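Local coordinates for conserved hypothetical protein (Shewanella loihica, PDB 2GPI) that is of unknown function but belongs to the DUF1488 family and may take part in transcriptional regulation of the shikimate pathway, at residues T9-W14 with H22-Q27; I32-G37 with G83-E88. All blocks are in the same frame, centred on the assembly; numbering follows the deposited sequence. Where two conformers were deposited one is given.

Both contacts build the same mixed beta sheet of this 91-residue chain, and their centres lie about 10 Å apart. Contact 1 comes first along the chain: segment 9-14 runs back against strand 20-27, eight residues apart at the closest ends. Contact 2 follows and spans much further, pairing strand 30-37 with strand 85-87 after all three helices have been passed. Strands 20-27 and 30-37 are antiparallel neighbours, so the contacts adjoin: Ala25 O faces Ile32 N at 2.8 Å, and the His22 ring stacks with that of Tyr35. Local hairpin pairing and a long return of the chain thus combine into one sheet, with helix 63-75 packed against its Phe23, Ile36 and Val87 side.

Contact 1: residues T9-W14 with H22-Q27; sequences TEQLTW and HFTAQQ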
loop_
_atom_site.group_PDB
_atom_site.type_symbol
_atom_site.label_atom_id
_atom_site.label_comp_id
_atom_site.label_asym_id
_atom_site.label_seq_id
_atom_site.Cartn_x
_atom_site.Cartn_y
_atom_site.Cartn_z
ATOM N N THR A 9 8.949 -4.277 2.116
ATOM C CA THR A 9 9.881 -4.170 3.218
ATOM C C THR A 9 9.281 -3.727 4.555
ATOM O O THR A 9 10.020 -3.580 5.556
ATOM C CB THR A 9 11.043 -3.251 2.795
ATOM O OG1 THR A 9 10.534 -1.984 2.341
ATOM C CG2 THR A 9 11.905 -3.893 1.700
ATOM N N GLU A 10 7.955 -3.542 4.591
ATOM C CA GLU A 10 7.217 -3.413 5.849
ATOM C C GLU A 10 7.606 -2.206 6.709
ATOM O O GLU A 10 7.573 -2.275 7.940
ATOM C CB GLU A 10 7.298 -4.714 6.665
ATOM C CG GLU A 10 6.765 -5.945 5.898
ATOM C CD GLU A 10 5.399 -5.720 5.247
ATOM O OE1 GLU A 10 4.397 -5.485 5.964
ATOM O OE2 GLU A 10 5.316 -5.812 3.982
ATOM N N GLN A 11 7.980 -1.115 6.038
ATOM C CA GLN A 11 8.083 0.181 6.689
ATOM C C GLN A 11 6.686 0.781 6.552
ATOM O O GLN A 11 6.286 1.224 5.485
ATOM C CB GLN A 11 9.215 1.006 6.042
ATOM C CG GLN A 11 10.582 0.343 6.164
ATOM C CD GLN A 11 11.703 1.130 5.510
ATOM O OE1 GLN A 11 11.533 2.287 5.141
ATOM N NE2 GLN A 11 12.869 0.499 5.378
ATOM N N LEU A 12 5.902 0.640 7.621
ATOM C CA LEU A 12 4.472 0.990 7.624
ATOM C C LEU A 12 4.304 2.203 8.499
ATOM O O LEU A 12 4.670 2.172 9.679
ATOM C CB LEU A 12 3.616 -0.175 8.120
ATOM C CG LEU A 12 3.914 -1.524 7.434
ATOM C CD1 LEU A 12 3.221 -2.688 8.171
ATOM C CD2 LEU A 12 3.626 -1.516 5.955
ATOM N N THR A 13 3.802 3.278 7.898
ATOM C CA THR A 13 3.579 4.575 8.603
ATOM C C THR A 13 2.259 5.212 8.126
ATOM O O THR A 13 1.716 4.876 7.088
ATOM C CB THR A 13 4.778 5.509 8.371
ATOM O OG1 THR A 13 4.919 5.790 6.965
ATOM C CG2 THR A 13 6.051 4.872 8.901
ATOM N N TRP A 14 1.756 6.154 8.919
ATOM C CA TRP A 14 0.699 7.066 8.500
ATOM C C TRP A 14 1.270 8.364 7.918
ATOM O O TRP A 14 2.165 9.027 8.517
ATOM C CB TRP A 14 -0.248 7.386 9.667
ATOM C CG TRP A 14 -1.522 8.109 9.224
ATOM C CD1 TRP A 14 -1.774 9.452 9.305
ATOM C CD2 TRP A 14 -2.681 7.525 8.601
ATOM N NE1 TRP A 14 -3.011 9.727 8.799
ATOM C CE2 TRP A 14 -3.601 8.575 8.364
ATOM C CE3 TRP A 14 -3.057 6.229 8.268
ATOM C CZ2 TRP A 14 -4.858 8.358 7.777
ATOM C CZ3 TRP A 14 -4.327 6.003 7.696
ATOM C CH2 TRP A 14 -5.189 7.072 7.426
ATOM N N HIS A 22 1.271 4.583 4.398
ATOM C CA HIS A 22 2.449 4.560 3.528
ATOM C C HIS A 22 3.173 3.219 3.817
ATOM O O HIS A 22 3.564 2.917 4.969
ATOM C CB HIS A 22 3.282 5.820 3.793
ATOM C CG HIS A 22 4.671 5.823 3.133
ATOM N ND1 HIS A 22 5.689 6.655 3.536
ATOM C CD2 HIS A 22 5.151 5.117 2.070
ATOM C CE1 HIS A 22 6.745 6.462 2.759
ATOM N NE2 HIS A 22 6.451 5.527 1.864
ATOM N N PHE A 23 3.386 2.439 2.757
ATOM C CA PHE A 23 4.105 1.179 2.866
ATOM C C PHE A 23 5.153 1.131 1.747
ATOM O O PHE A 23 5.068 1.844 0.784
ATOM C CB PHE A 23 3.217 -0.065 2.917
ATOM C CG PHE A 23 2.320 -0.296 1.715
ATOM C CD1 PHE A 23 1.204 0.487 1.474
ATOM C CD2 PHE A 23 2.598 -1.311 0.830
ATOM C CE1 PHE A 23 0.367 0.208 0.395
ATOM C CE2 PHE A 23 1.758 -1.575 -0.262
ATOM C CZ PHE A 23 0.672 -0.823 -0.477
ATOM N N THR A 24 6.148 0.299 1.917
ATOM C CA THR A 24 7.312 0.334 1.058
ATOM C C THR A 24 7.530 -0.978 0.291
ATOM O O THR A 24 7.318 -2.073 0.806
ATOM C CB THR A 24 8.574 0.622 1.890
ATOM O OG1 THR A 24 8.616 -0.295 3.000
ATOM C CG2 THR A 24 8.563 2.049 2.412
ATOM N N ALA A 25 7.892 -0.836 -0.972
ATOM C CA ALA A 25 8.359 -1.945 -1.788
ATOM C C ALA A 25 9.753 -1.579 -2.232
ATOM O O ALA A 25 10.174 -0.437 -2.141
ATOM C CB ALA A 25 7.475 -2.149 -3.004
ATOM N N GLN A 26 10.503 -2.562 -2.695
ATOM C CA GLN A 26 11.836 -2.309 -3.165
ATOM C C GLN A 26 12.122 -3.277 -4.283
ATOM O O GLN A 26 11.762 -4.456 -4.209
ATOM C CB GLN A 26 12.774 -2.552 -1.992
ATOM C CG GLN A 26 14.120 -2.102 -2.178
ATOM C CD GLN A 26 14.860 -2.204 -0.858
ATOM O OE1 GLN A 26 14.489 -1.560 0.136
ATOM N NE2 GLN A 26 15.896 -3.029 -0.838
ATOM N N GLN A 27 12.829 -2.809 -5.304
ATOM C CA GLN A 27 13.239 -3.725 -6.344
ATOM C C GLN A 27 14.697 -3.408 -6.700
ATOM O O GLN A 27 15.040 -2.260 -7.007
ATOM C CB GLN A 27 12.245 -3.653 -7.519
ATOM C CG GLN A 27 12.189 -4.967 -8.381
ATOM C CD GLN A 27 13.141 -4.938 -9.572
ATOM O OE1 GLN A 27 13.750 -3.917 -9.860
ATOM N NE2 GLN A 27 13.227 -6.051 -10.287
HETATM O O HOH W 1 12.416 -0.353 1.436
HETATM O O HOH W 2 5.702 -2.753 2.937
#
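Thr13 and His22 form an antiparallel hydrogen-bonded pair, their CA atoms 5.2 Å apart, where segment 9-14 runs back along segment 22-27 of strand 20-27. Both bonds of the pair are nearly straight; His22 N reaches Thr13 O at 2.7 Å, and Thr13 N returns a bond to His22 O. Towards Thr9 the regular ladder breaks down, and the backbone of Glu10 turns into the left-handed region. Thr24 spans this irregular stretch with both backbone and side chain. Its carbonyl O accepts a hydrogen bond from Thr9 N, which lies above the carbonyl plane, 42° out of it, while a water that accepts from Glu10 N probably donates to the same O. With chi1 at 51°, Thr24 OG1 sits between its own backbone N and carbonyl carbon and points at the loop. There it hydrogen-bonds Thr9 OG1 at 2.6 Å and accepts a bond from Gln11 N at 3.2 Å, so the hydroxyl of a buried residue is gripped twice. The two threonine side chains cross at about a right angle, and a second water links Thr9 OG1 to Gln26 OE1.

Thr13 and His22 lie side by side, OG1 3.6 Å from His22 CB, on the side of the sheet where His22 NE2 hydrogen-bonds Asp33 OD1. The Leu12 side chain touches Leu56 and Phe59 of helix 52-61. Strands 13-15 and 20-27 form a beta hairpin; since strand 6-8 pairs with 20-27 too, the chain makes an irregular, bulge-like detour at Glu10 and Gln11 between two short strands sharing one long partner.

Contact 2: residues I32-G37 with G83-E88; sequences IDCYIG and GHIQVE
Parallel strand pairing joins Cys34 to Ile85 and Tyr35 to Gln86, where strand 85-87, near the end of the chain, lies beside strand 30-37. The short segments run in nearly the same direction, 25° apart, with axes 4.7 Å from each other. Three backbone bonds zip them together: Ile85 N to Asp33 O, Tyr35 N to Ile85 O at 2.8 Å and Val87 N to Tyr35 O at 2.9 Å, the Tyr35 N-H bond being the most bent. Beyond them, where Gly37 occupies the N-cap position of helix 38-45, a water takes the Gly37 N-H and donates to Val87 O.

Apolar groups mesh on the side that carries Cys34, Ile85 and Val87. Cys34 SG touches Ile85 CB at 3.8 Å, and Ile36 CD1 approaches Val87 CG1. Ile85 CG1 also meets the CG2 methyl of Ile32, and its far end turns away to Leu73 and Ile74 of helix 63-75.

On the other side Tyr35 is the hub. Its CG lies beside the backbone N (chi1 -61°), which lays the ring back along its own strand toward Asp33, where CE1 meets His84 diagonally across. CE1 rests on one face of the His84 ring, 3.6 Å above its plane and offset toward the rim, although the two ring planes are inclined by 55°. Gln86 NE2 approaches Tyr35 CD1 obliquely, a contact left uncertain by a second Gln86 conformer. Asp80 holds this side from outside, OD1 accepting a hydrogen bond from His84 N and OD2 one from Gln86 NE2. Neighbouring parallel strands linked through helices, with helix 63-75 against their apolar face, are the hallmark of a beta-alpha-beta crossover, here an extended one with three helices in the connection.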
loop_
_atom_site.group_PDB
_atom_site.type_symbol
_atom_site.label_atom_id
_atom_site.label_comp_id
_atom_site.label_asym_id
_atom_site.label_seq_id
_atom_site.Cartn_x
_atom_site.Cartn_y
_atom_site.Cartn_z
ATOM N N ILE A 32 10.206 1.872 -3.739
ATOM C CA ILE A 32 8.960 2.301 -4.332
ATOM C C ILE A 32 7.963 2.583 -3.201
ATOM O O ILE A 32 7.576 1.665 -2.462
ATOM C CB ILE A 32 8.400 1.269 -5.335
ATOM C CG1 ILE A 32 9.378 1.056 -6.499
ATOM C CG2 ILE A 32 7.036 1.741 -5.833
ATOM C CD1 ILE A 32 9.097 -0.255 -7.300
ATOM N N ASP A 33 7.632 3.856 -3.038
ATOM C CA ASP A 33 6.667 4.258 -2.047
ATOM C C ASP A 33 5.241 3.933 -2.499
ATOM O O ASP A 33 4.745 4.352 -3.568
ATOM C CB ASP A 33 6.877 5.700 -1.608
ATOM C CG ASP A 33 8.235 5.868 -0.909
ATOM O OD1 ASP A 33 8.483 5.194 0.115
ATOM O OD2 ASP A 33 9.087 6.586 -1.462
ATOM N N CYS A 34 4.532 3.203 -1.646
ATOM C CA CYS A 34 3.161 2.796 -1.949
ATOM C C CYS A 34 2.222 3.364 -0.886
ATOM O O CYS A 34 2.619 3.566 0.269
ATOM C CB CYS A 34 2.996 1.292 -1.912
ATOM S SG CYS A 34 4.119 0.408 -3.033
ATOM N N TYR A 35 0.999 3.604 -1.286
ATOM C CA TYR A 35 0.020 4.274 -0.428
ATOM C C TYR A 35 -1.348 3.640 -0.595
ATOM O O TYR A 35 -1.743 3.284 -1.675
ATOM C CB TYR A 35 -0.056 5.743 -0.760
ATOM C CG TYR A 35 1.244 6.472 -0.564
ATOM C CD1 TYR A 35 2.182 6.580 -1.576
ATOM C CD2 TYR A 35 1.560 7.034 0.674
ATOM C CE1 TYR A 35 3.380 7.181 -1.356
ATOM C CE2 TYR A 35 2.749 7.681 0.896
ATOM C CZ TYR A 35 3.690 7.759 -0.133
ATOM O OH TYR A 35 4.878 8.394 0.065
ATOM N N ILE A 36 -2.062 3.503 0.515
ATOM C CA ILE A 36 -3.487 3.159 0.491
ATOM C C ILE A 36 -4.224 4.200 1.355
ATOM O O ILE A 36 -3.946 4.351 2.563
ATOM C CB ILE A 36 -3.780 1.672 0.891
ATOM C CG1 ILE A 36 -5.265 1.349 0.796
ATOM C CG2 ILE A 36 -3.219 1.318 2.284
ATOM C CD1 ILE A 36 -5.601 -0.153 0.908
ATOM N N GLY A 37 -5.110 4.938 0.705
ATOM C CA GLY A 37 -5.794 6.009 1.385
ATOM C C GLY A 37 -6.773 5.541 2.451
ATOM O O GLY A 37 -7.254 4.400 2.452
ATOM N N GLY A 83 5.882 9.228 -9.050
ATOM C CA GLY A 83 6.648 7.978 -8.998
ATOM C C GLY A 83 6.195 7.020 -7.922
ATOM O O GLY A 83 6.929 6.097 -7.578
ATOM N N HIS A 84 5.012 7.253 -7.358
ATOM C CA HIS A 84 4.450 6.418 -6.324
ATOM C C HIS A 84 3.387 5.447 -6.824
ATOM O O HIS A 84 2.875 5.582 -7.933
ATOM C CB HIS A 84 3.814 7.273 -5.267
ATOM C CG HIS A 84 4.740 8.236 -4.614
ATOM N ND1 HIS A 84 4.294 9.439 -4.113
ATOM C CD2 HIS A 84 6.073 8.201 -4.395
ATOM C CE1 HIS A 84 5.325 10.110 -3.631
ATOM N NE2 HIS A 84 6.412 9.376 -3.770
ATOM N N ILE A 85 3.027 4.506 -5.955
ATOM C CA ILE A 85 2.001 3.535 -6.249
ATOM C C ILE A 85 0.819 3.799 -5.297
ATOM O O ILE A 85 0.982 3.835 -4.095
ATOM C CB ILE A 85 2.492 2.086 -6.075
ATOM C CG1 ILE A 85 3.566 1.719 -7.135
ATOM C CG2 ILE A 85 1.311 1.075 -6.048
ATOM C CD1 ILE A 85 3.002 1.502 -8.549
ATOM N N GLN A 86 -0.341 4.065 -5.872
ATOM C CA GLN A 86 -1.570 4.299 -5.088
ATOM C C GLN A 86 -2.512 3.122 -5.273
ATOM O O GLN A 86 -2.999 2.875 -6.384
ATOM C CB GLN A 86 -2.280 5.571 -5.554
ATOM C CG GLN A 86 -1.448 6.847 -5.527
ATOM C CD GLN A 86 -1.204 7.404 -4.132
ATOM O OE1 GLN A 86 -2.036 7.282 -3.238
ATOM N NE2 GLN A 86 -0.056 8.037 -3.954
ATOM N N VAL A 87 -2.792 2.406 -4.192
ATOM C CA VAL A 87 -3.715 1.292 -4.222
ATOM C C VAL A 87 -5.117 1.864 -4.039
ATOM O O VAL A 87 -5.439 2.430 -3.008
ATOM C CB VAL A 87 -3.401 0.290 -3.122
ATOM C CG1 VAL A 87 -4.551 -0.744 -3.021
ATOM C CG2 VAL A 87 -2.042 -0.372 -3.361
ATOM N N GLU A 88 -5.917 1.768 -5.100
ATOM C CA GLU A 88 -7.253 2.411 -5.127
ATOM C C GLU A 88 -8.394 1.407 -4.964
ATOM O O GLU A 88 -9.505 1.797 -4.607
ATOM C CB GLU A 88 -7.351 3.223 -6.409
ATOM C CG GLU A 88 -6.379 4.396 -6.305
ATOM C CD GLU A 88 -6.346 5.276 -7.478
ATOM O OE1 GLU A 88 -6.259 4.757 -8.608
ATOM O OE2 GLU A 88 -6.362 6.504 -7.257
HETATM O O HOH W 3 -5.415 4.992 -2.108
#